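Local atomic coordinates of MmeI (Methylophilus methylotrophus, PDB entry 5HR4), a protein that is a Type IIL restriction-modification enzyme that probably transfers a methyl group from S-adenosyl-L-methionine to adenine N6 in DNA. Residues Asp680-Asn685 with Glu850-Leu855; Ile749-Ser754 with Ala774-Pro779. One frame throughout, in Å; residues are numbered along the deposited sequence.

Contact 1. Residues Asp680-Asn685 with Glu850-Leu855; sequences DEFINN and ESLAGL. With nucleotides of chain C.
Ile-683 and Ala-853 meet twice, once through backbone and once through side chains. Ala-853 N donates to Ile-683 O at 2.9 Å; the N-H...O angle of 140° and a donor tilted 22° from the carbonyl plane describe a bent bond. Alongside it, Ile-683 CG2 lies 3.7 Å from Ala-853 CB, placed there because CG2 is anti to the backbone N while CG1 turns off beside that N. One residue earlier in each segment, Phe-682 brings its ring to Leu-852: CE2 of Phe-682 is 3.5 Å from CD1 of Leu-852, an oblique approach. Ser-851 turns OG back over the start of its own helix and accepts from Gly-854 N at 3.2 Å, nearly straight at 165°, an N-cap bond.

Asn-684 has two roles. Its OD1 rests 3.4 Å from Ala-853 CB, while ND2 donates to Asp-680 OD1 at 2.6 Å with the acceptor in the amide plane, a bond that fixes the amide rotation. With an alanine here, Asp-680 OD1 would probably lose this amide donor and a gap would be likely to open beside the Ala-853 methyl.

Near the start of the short helix 679-683, Asp-680 N donates to OP1 of DT7 of chain C at 2.8 Å. The C-terminal end of that helix, in the target recognition domain, thus meets the Ser-851 N-cap of helix 852-856 in the C-terminal domain, while a backbone N-H near its N-terminus binds a DNA phosphate.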
loop_
_atom_site.group_PDB
_atom_site.type_symbol
_atom_site.label_atom_id
_atom_site.label_comp_id
_atom_site.label_asym_id
_atom_site.label_seq_id
_atom_site.Cartn_x
_atom_site.Cartn_y
_atom_site.Cartn_z
ATOM N N ASP A 680 9.392 23.635 4.822
ATOM C CA ASP A 680 8.138 24.371 4.989
ATOM C C ASP A 680 8.356 25.865 5.256
ATOM O O ASP A 680 7.649 26.709 4.690
ATOM C CB ASP A 680 7.334 23.751 6.120
ATOM C CG ASP A 680 6.134 24.562 6.469
ATOM O OD1 ASP A 680 5.516 25.111 5.535
ATOM O OD2 ASP A 680 5.823 24.661 7.677
ATOM N N GLU A 681 9.311 26.214 6.134
ATOM C CA GLU A 681 9.557 27.627 6.447
ATOM C C GLU A 681 10.115 28.396 5.254
ATOM O O GLU A 681 9.833 29.587 5.107
ATOM C CB GLU A 681 10.525 27.769 7.628
ATOM C CG GLU A 681 9.903 27.588 9.010
ATOM C CD GLU A 681 9.657 26.117 9.384
ATOM O OE1 GLU A 681 10.425 25.220 8.927
ATOM O OE2 GLU A 681 8.678 25.877 10.141
ATOM N N PHE A 682 10.914 27.737 4.413
ATOM C CA PHE A 682 11.584 28.366 3.276
ATOM C C PHE A 682 10.629 28.554 2.098
ATOM O O PHE A 682 10.524 29.649 1.540
ATOM C CB PHE A 682 12.787 27.500 2.866
ATOM C CG PHE A 682 13.456 27.935 1.591
ATOM C CD1 PHE A 682 14.387 28.963 1.597
ATOM C CD2 PHE A 682 13.162 27.316 0.389
ATOM C CE1 PHE A 682 15.014 29.367 0.439
ATOM C CE2 PHE A 682 13.787 27.713 -0.786
ATOM C CZ PHE A 682 14.712 28.743 -0.762
ATOM N N ILE A 683 9.942 27.482 1.702
ATOM C CA ILE A 683 8.931 27.560 0.653
ATOM C C ILE A 683 7.869 28.605 0.986
ATOM O O ILE A 683 7.387 29.321 0.097
ATOM C CB ILE A 683 8.308 26.169 0.432
ATOM C CG1 ILE A 683 9.240 25.315 -0.423
ATOM C CG2 ILE A 683 6.941 26.284 -0.196
ATOM C CD1 ILE A 683 9.014 23.843 -0.294
ATOM N N ASN A 684 7.487 28.718 2.254
ATOM C CA ASN A 684 6.332 29.517 2.633
ATOM C C ASN A 684 6.708 30.809 3.332
ATOM O O ASN A 684 5.829 31.478 3.895
ATOM C CB ASN A 684 5.407 28.709 3.525
ATOM C CG ASN A 684 4.821 27.571 2.801
ATOM O OD1 ASN A 684 4.380 27.733 1.661
ATOM N ND2 ASN A 684 4.857 26.383 3.408
ATOM N N ASN A 685 7.987 31.157 3.333
ATOM C CA ASN A 685 8.464 32.374 3.976
ATOM C C ASN A 685 7.909 32.524 5.396
ATOM O O ASN A 685 7.337 33.553 5.756
ATOM C CB ASN A 685 8.119 33.596 3.127
ATOM C CG ASN A 685 9.165 34.655 3.222
ATOM O OD1 ASN A 685 10.358 34.357 3.181
ATOM N ND2 ASN A 685 8.739 35.902 3.385
ATOM N N GLU A 850 5.109 37.828 -1.875
ATOM C CA GLU A 850 4.756 36.518 -2.399
ATOM C C GLU A 850 5.799 35.531 -1.887
ATOM O O GLU A 850 7.002 35.740 -2.086
ATOM C CB GLU A 850 4.694 36.518 -3.933
ATOM C CG GLU A 850 3.596 35.621 -4.557
ATOM C CD GLU A 850 2.191 36.193 -4.376
ATOM O OE1 GLU A 850 2.063 37.431 -4.364
ATOM O OE2 GLU A 850 1.217 35.417 -4.229
ATOM N N SER A 851 5.346 34.486 -1.192
ATOM C CA SER A 851 6.229 33.389 -0.814
ATOM C C SER A 851 6.648 32.624 -2.067
ATOM O O SER A 851 6.054 32.772 -3.139
ATOM C CB SER A 851 5.535 32.458 0.185
ATOM O OG SER A 851 4.656 31.541 -0.464
ATOM N N LEU A 852 7.695 31.805 -1.947
ATOM C CA LEU A 852 8.071 30.985 -3.095
ATOM C C LEU A 852 6.947 30.038 -3.482
ATOM O O LEU A 852 6.823 29.668 -4.657
ATOM C CB LEU A 852 9.345 30.195 -2.814
ATOM C CG LEU A 852 10.626 31.014 -2.788
ATOM C CD1 LEU A 852 11.823 30.136 -2.428
ATOM C CD2 LEU A 852 10.815 31.693 -4.125
ATOM N N ALA A 853 6.108 29.645 -2.523
ATOM C CA ALA A 853 4.956 28.827 -2.879
ATOM C C ALA A 853 4.034 29.593 -3.817
ATOM O O ALA A 853 3.673 29.099 -4.890
ATOM C CB ALA A 853 4.209 28.377 -1.626
ATOM N N GLY A 854 3.685 30.827 -3.449
ATOM C CA GLY A 854 2.791 31.618 -4.280
ATOM C C GLY A 854 3.356 31.908 -5.653
ATOM O O GLY A 854 2.612 31.955 -6.636
ATOM N N LEU A 855 4.674 32.074 -5.750
ATOM C CA LEU A 855 5.292 32.366 -7.036
ATOM C C LEU A 855 5.438 31.132 -7.908
ATOM O O LEU A 855 5.438 31.254 -9.135
ATOM C CB LEU A 855 6.661 33.006 -6.843
ATOM C CG LEU A 855 6.620 34.516 -6.598
ATOM C CD1 LEU A 855 7.816 34.963 -5.792
ATOM C CD2 LEU A 855 6.598 35.223 -7.921
ATOM P P DG C 6 4.722 22.414 0.604
ATOM O OP1 DG C 6 4.193 23.695 1.124
ATOM O OP2 DG C 6 5.239 22.312 -0.791
ATOM O "O5'" DG C 6 5.864 21.739 1.526
ATOM C "C5'" DG C 6 6.293 22.332 2.699
ATOM C "C4'" DG C 6 6.318 21.332 3.847
ATOM O "O4'" DG C 6 5.220 20.409 3.771
ATOM C "C3'" DG C 6 7.584 20.494 4.011
ATOM O "O3'" DG C 6 7.921 20.575 5.346
ATOM C "C2'" DG C 6 7.132 19.083 3.666
ATOM C "C1'" DG C 6 5.674 19.114 4.096
ATOM N N9 DG C 6 4.838 18.199 3.345
ATOM C C8 DG C 6 4.378 18.405 2.065
ATOM N N7 DG C 6 3.631 17.442 1.628
ATOM C C5 DG C 6 3.582 16.536 2.681
ATOM C C6 DG C 6 2.908 15.304 2.779
ATOM O O6 DG C 6 2.210 14.751 1.930
ATOM N N1 DG C 6 3.113 14.695 4.008
ATOM C C2 DG C 6 3.871 15.218 5.029
ATOM N N2 DG C 6 3.941 14.480 6.145
ATOM N N3 DG C 6 4.511 16.385 4.955
ATOM C C4 DG C 6 4.325 16.985 3.750
ATOM P P DT C 7 9.316 20.061 5.928
ATOM O OP1 DT C 7 10.144 21.265 6.142
ATOM O OP2 DT C 7 9.873 18.932 5.150
ATOM O "O5'" DT C 7 8.837 19.548 7.338
ATOM C "C5'" DT C 7 7.919 20.359 8.054
ATOM C "C4'" DT C 7 7.794 19.900 9.495
ATOM O "O4'" DT C 7 7.171 18.593 9.525
ATOM C "C3'" DT C 7 9.106 19.733 10.270
ATOM O "O3'" DT C 7 8.816 19.906 11.632
ATOM C "C2'" DT C 7 9.442 18.285 9.962
ATOM C "C1'" DT C 7 8.062 17.665 10.104
ATOM N N1 DT C 7 7.890 16.416 9.390
ATOM C C2 DT C 7 7.497 15.296 10.088
ATOM O O2 DT C 7 7.313 15.295 11.290
ATOM N N3 DT C 7 7.327 14.176 9.321
ATOM C C4 DT C 7 7.495 14.077 7.953
ATOM O O4 DT C 7 7.320 13.028 7.347
ATOM C C5 DT C 7 7.889 15.302 7.284
ATOM C C7 DT C 7 8.104 15.319 5.810
ATOM C C6 DT C 7 8.060 16.400 8.027
HETATM O O HOH W 1 9.047 32.063 0.115
#

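Contact 2. Residues Ile749-Ser754 with Ala774-Pro779; sequences IPETSS and ATYHIP. With nucleotides of chain C; nucleotides of chain B.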
loop_
_atom_site.group_PDB
_atom_site.type_symbol
_atom_site.label_atom_id
_atom_site.label_comp_id
_atom_site.label_asym_id
_atom_site.label_seq_id
_atom_site.Cartn_x
_atom_site.Cartn_y
_atom_site.Cartn_z
ATOM N N ILE A 749 17.911 23.644 -1.076
ATOM C CA ILE A 749 16.933 22.867 -1.832
ATOM C C ILE A 749 15.997 22.178 -0.845
ATOM O O ILE A 749 16.448 21.360 -0.042
ATOM C CB ILE A 749 17.588 21.812 -2.740
ATOM C CG1 ILE A 749 18.679 22.424 -3.630
ATOM C CG2 ILE A 749 16.513 21.109 -3.561
ATOM C CD1 ILE A 749 20.069 22.510 -2.977
ATOM N N PRO A 750 14.698 22.463 -0.858
ATOM C CA PRO A 750 13.780 21.773 0.058
ATOM C C PRO A 750 13.703 20.280 -0.226
ATOM O O PRO A 750 13.774 19.839 -1.375
ATOM C CB PRO A 750 12.435 22.456 -0.216
ATOM C CG PRO A 750 12.819 23.831 -0.670
ATOM C CD PRO A 750 14.063 23.623 -1.498
ATOM N N GLU A 751 13.508 19.495 0.839
ATOM C CA GLU A 751 13.561 18.048 0.676
ATOM C C GLU A 751 12.239 17.477 0.163
ATOM O O GLU A 751 12.229 16.692 -0.787
ATOM C CB GLU A 751 13.959 17.389 1.992
ATOM C CG GLU A 751 14.342 15.922 1.860
ATOM C CD GLU A 751 13.587 15.045 2.835
ATOM O OE1 GLU A 751 12.415 15.377 3.145
ATOM O OE2 GLU A 751 14.162 14.035 3.291
ATOM N N THR A 752 11.116 17.876 0.758
ATOM C CA THR A 752 9.810 17.283 0.489
ATOM C C THR A 752 8.833 18.396 0.141
ATOM O O THR A 752 8.626 19.302 0.956
ATOM C CB THR A 752 9.339 16.501 1.715
ATOM O OG1 THR A 752 10.357 15.558 2.069
ATOM C CG2 THR A 752 8.044 15.768 1.468
ATOM N N SER A 753 8.231 18.334 -1.055
ATOM C CA SER A 753 7.498 19.491 -1.583
ATOM C C SER A 753 6.579 19.073 -2.725
ATOM O O SER A 753 6.813 18.067 -3.403
ATOM C CB SER A 753 8.446 20.586 -2.065
ATOM O OG SER A 753 9.283 20.101 -3.102
ATOM N N SER A 754 5.564 19.911 -2.962
ATOM C CA SER A 754 4.385 19.540 -3.749
ATOM C C SER A 754 4.723 19.139 -5.183
ATOM O O SER A 754 5.459 19.830 -5.886
ATOM C CB SER A 754 3.395 20.708 -3.764
ATOM O OG SER A 754 2.186 20.348 -4.417
ATOM N N ALA A 774 15.325 18.880 6.776
ATOM C CA ALA A 774 14.295 18.887 5.746
ATOM C C ALA A 774 14.730 19.604 4.492
ATOM O O ALA A 774 13.873 19.999 3.703
ATOM C CB ALA A 774 13.011 19.535 6.273
ATOM N N THR A 775 16.029 19.804 4.301
ATOM C CA THR A 775 16.559 20.557 3.174
ATOM C C THR A 775 17.919 19.984 2.830
ATOM O O THR A 775 18.544 19.310 3.646
ATOM C CB THR A 775 16.740 22.049 3.501
ATOM O OG1 THR A 775 17.811 22.191 4.455
ATOM C CG2 THR A 775 15.459 22.680 4.067
ATOM N N TYR A 776 18.395 20.288 1.632
ATOM C CA TYR A 776 19.785 20.056 1.260
ATOM C C TYR A 776 20.405 21.407 0.941
ATOM O O TYR A 776 19.700 22.412 0.841
ATOM C CB TYR A 776 19.899 19.105 0.052
ATOM C CG TYR A 776 19.609 17.666 0.397
ATOM C CD1 TYR A 776 18.305 17.239 0.618
ATOM C CD2 TYR A 776 20.642 16.739 0.540
ATOM C CE1 TYR A 776 18.028 15.927 0.957
ATOM C CE2 TYR A 776 20.376 15.419 0.874
ATOM C CZ TYR A 776 19.063 15.017 1.077
ATOM O OH TYR A 776 18.777 13.701 1.405
ATOM N N HIS A 777 21.727 21.439 0.767
ATOM C CA HIS A 777 22.356 22.705 0.403
ATOM C C HIS A 777 23.744 22.490 -0.191
ATOM O O HIS A 777 24.428 21.502 0.103
ATOM C CB HIS A 777 22.450 23.652 1.594
ATOM C CG HIS A 777 23.344 23.161 2.689
ATOM N ND1 HIS A 777 22.931 22.233 3.623
ATOM C CD2 HIS A 777 24.622 23.480 3.011
ATOM C CE1 HIS A 777 23.919 22.002 4.471
ATOM N NE2 HIS A 777 24.956 22.743 4.121
ATOM N N ILE A 778 24.131 23.437 -1.043
ATOM C CA ILE A 778 25.437 23.503 -1.691
ATOM C C ILE A 778 26.160 24.730 -1.139
ATOM O O ILE A 778 25.766 25.866 -1.445
ATOM C CB ILE A 778 25.306 23.578 -3.218
ATOM C CG1 ILE A 778 24.596 22.337 -3.759
ATOM C CG2 ILE A 778 26.676 23.718 -3.872
ATOM C CD1 ILE A 778 24.611 22.231 -5.274
ATOM N N PRO A 779 27.193 24.564 -0.313
ATOM C CA PRO A 779 27.859 25.738 0.263
ATOM C C PRO A 779 28.634 26.522 -0.788
ATOM O O PRO A 779 29.329 25.952 -1.636
ATOM C CB PRO A 779 28.792 25.139 1.331
ATOM C CG PRO A 779 28.954 23.710 0.967
ATOM C CD PRO A 779 27.659 23.307 0.302
ATOM P P DG C 6 4.722 22.414 0.604
ATOM O OP1 DG C 6 4.193 23.695 1.124
ATOM O OP2 DG C 6 5.239 22.312 -0.791
ATOM O "O5'" DG C 6 5.864 21.739 1.526
ATOM C "C5'" DG C 6 6.293 22.332 2.699
ATOM C "C4'" DG C 6 6.318 21.332 3.847
ATOM O "O4'" DG C 6 5.220 20.409 3.771
ATOM C "C3'" DG C 6 7.584 20.494 4.011
ATOM O "O3'" DG C 6 7.921 20.575 5.346
ATOM C "C2'" DG C 6 7.132 19.083 3.666
ATOM C "C1'" DG C 6 5.674 19.114 4.096
ATOM N N9 DG C 6 4.838 18.199 3.345
ATOM C C8 DG C 6 4.378 18.405 2.065
ATOM N N7 DG C 6 3.631 17.442 1.628
ATOM C C5 DG C 6 3.582 16.536 2.681
ATOM C C6 DG C 6 2.908 15.304 2.779
ATOM O O6 DG C 6 2.210 14.751 1.930
ATOM N N1 DG C 6 3.113 14.695 4.008
ATOM C C2 DG C 6 3.871 15.218 5.029
ATOM N N2 DG C 6 3.941 14.480 6.145
ATOM N N3 DG C 6 4.511 16.385 4.955
ATOM C C4 DG C 6 4.325 16.985 3.750
ATOM P P DC B 5 13.619 7.367 -0.858
ATOM O OP1 DC B 5 13.508 6.312 -1.898
ATOM O OP2 DC B 5 13.323 8.785 -1.125
ATOM O "O5'" DC B 5 12.632 6.971 0.321
ATOM C "C5'" DC B 5 12.728 5.719 0.929
ATOM C "C4'" DC B 5 12.107 5.801 2.298
ATOM O "O4'" DC B 5 12.828 6.745 3.093
ATOM C "C3'" DC B 5 10.703 6.358 2.310
ATOM O "O3'" DC B 5 9.799 5.335 2.014
ATOM C "C2'" DC B 5 10.552 6.860 3.754
ATOM C "C1'" DC B 5 12.007 7.085 4.188
ATOM N N1 DC B 5 12.323 8.454 4.572
ATOM C C2 DC B 5 12.662 8.722 5.899
ATOM O O2 DC B 5 12.641 7.799 6.712
ATOM N N3 DC B 5 12.982 9.987 6.258
ATOM C C4 DC B 5 12.977 10.955 5.330
ATOM N N4 DC B 5 13.304 12.200 5.711
ATOM C C5 DC B 5 12.638 10.687 3.968
ATOM C C6 DC B 5 12.331 9.432 3.639
ATOM P P DT C 5 -1.051 22.907 -2.189
ATOM O OP1 DT C 5 -0.877 24.317 -2.599
ATOM O OP2 DT C 5 -1.233 21.841 -3.206
ATOM O "O5'" DT C 5 0.200 22.489 -1.265
ATOM C "C5'" DT C 5 0.222 22.852 0.147
ATOM C "C4'" DT C 5 1.323 22.112 0.885
ATOM O "O4'" DT C 5 0.766 20.976 1.604
ATOM C "C3'" DT C 5 2.395 21.500 -0.006
ATOM O "O3'" DT C 5 3.523 21.370 0.740
ATOM C "C2'" DT C 5 1.820 20.114 -0.254
ATOM C "C1'" DT C 5 1.445 19.820 1.167
ATOM N N1 DT C 5 0.613 18.592 1.389
ATOM C C2 DT C 5 0.626 18.036 2.645
ATOM O O2 DT C 5 1.254 18.509 3.564
ATOM N N3 DT C 5 -0.112 16.912 2.791
ATOM C C4 DT C 5 -0.858 16.272 1.830
ATOM O O4 DT C 5 -1.500 15.258 2.093
ATOM C C5 DT C 5 -0.840 16.895 0.502
ATOM C C7 DT C 5 -1.636 16.295 -0.647
ATOM C C6 DT C 5 -0.092 18.015 0.350
HETATM O O HOH W 2 16.005 12.946 1.618
HETATM O O HOH W 3 11.483 19.864 3.191
#
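The Tyr-776 ring is met by Glu-751 at its edge: CG of Glu-751 lies near the ring plane, 3.8 Å from CE1 of Tyr-776, and water 2 sits in that plane too, at the hydroxyl. Ring and carboxylate planes are 27° apart. Tyr-642, outside the two segments, meets the same ring obliquely. Water 2 donates to Glu-751 OE2 at 2.7 Å and accepts from Tyr-776 OH at 2.9 Å, bridging the two polar ends. With CG anti to the backbone N (chi1 -167°) and the chain bent at the next bond, the carboxylate is carried to the DNA, where OE2 accepts from N4 of DC5 of chain B at 3.2 Å.

The backbones beneath pair antiparallel. Ile-749 and Tyr-776 form a hydrogen-bonded pair, Ile-749 N to Tyr-776 O at 2.9 Å and Tyr-776 N to Ile-749 O at 2.8 Å, both nearly straight. Pro-750, which has no N-H, faces Thr-775 in a non-hydrogen-bonded pair. Glu-751 N then donates to Ala-774 O at 2.9 Å with a more bent N-H...O angle of 147°, holding the residue where its strand ends. Farther on, Ser-754 N donates to OP2 of DG6 of chain C.

A carboxylate acceptor facing a cytosine amino group is consistent with a base-reading contact, with water 2 and Tyr-776 forming a second shell behind Glu-751.

In the fold
Contact 2 is buried, all seven of its touching residues being so, whereas contact 1 is a surface contact with a single buried member, Ile-683. Contact 2 joins neighbouring strands within the target recognition domain; contact 1 carries that domain across to the C-terminal one, through helix ends. The two touch directly: Phe-682 CD2 packs 3.7 Å from Pro-750 CG, and Ile-683 CD1 reaches Pro-750 and Ser-753, so helix 679-683 lies against strand 746-750. Their centres are about 13 Å apart. Both give a backbone N-H to a phosphate of chain C, and contact 2 alone of the two adds a side-chain acceptor, for a cytosine of chain B.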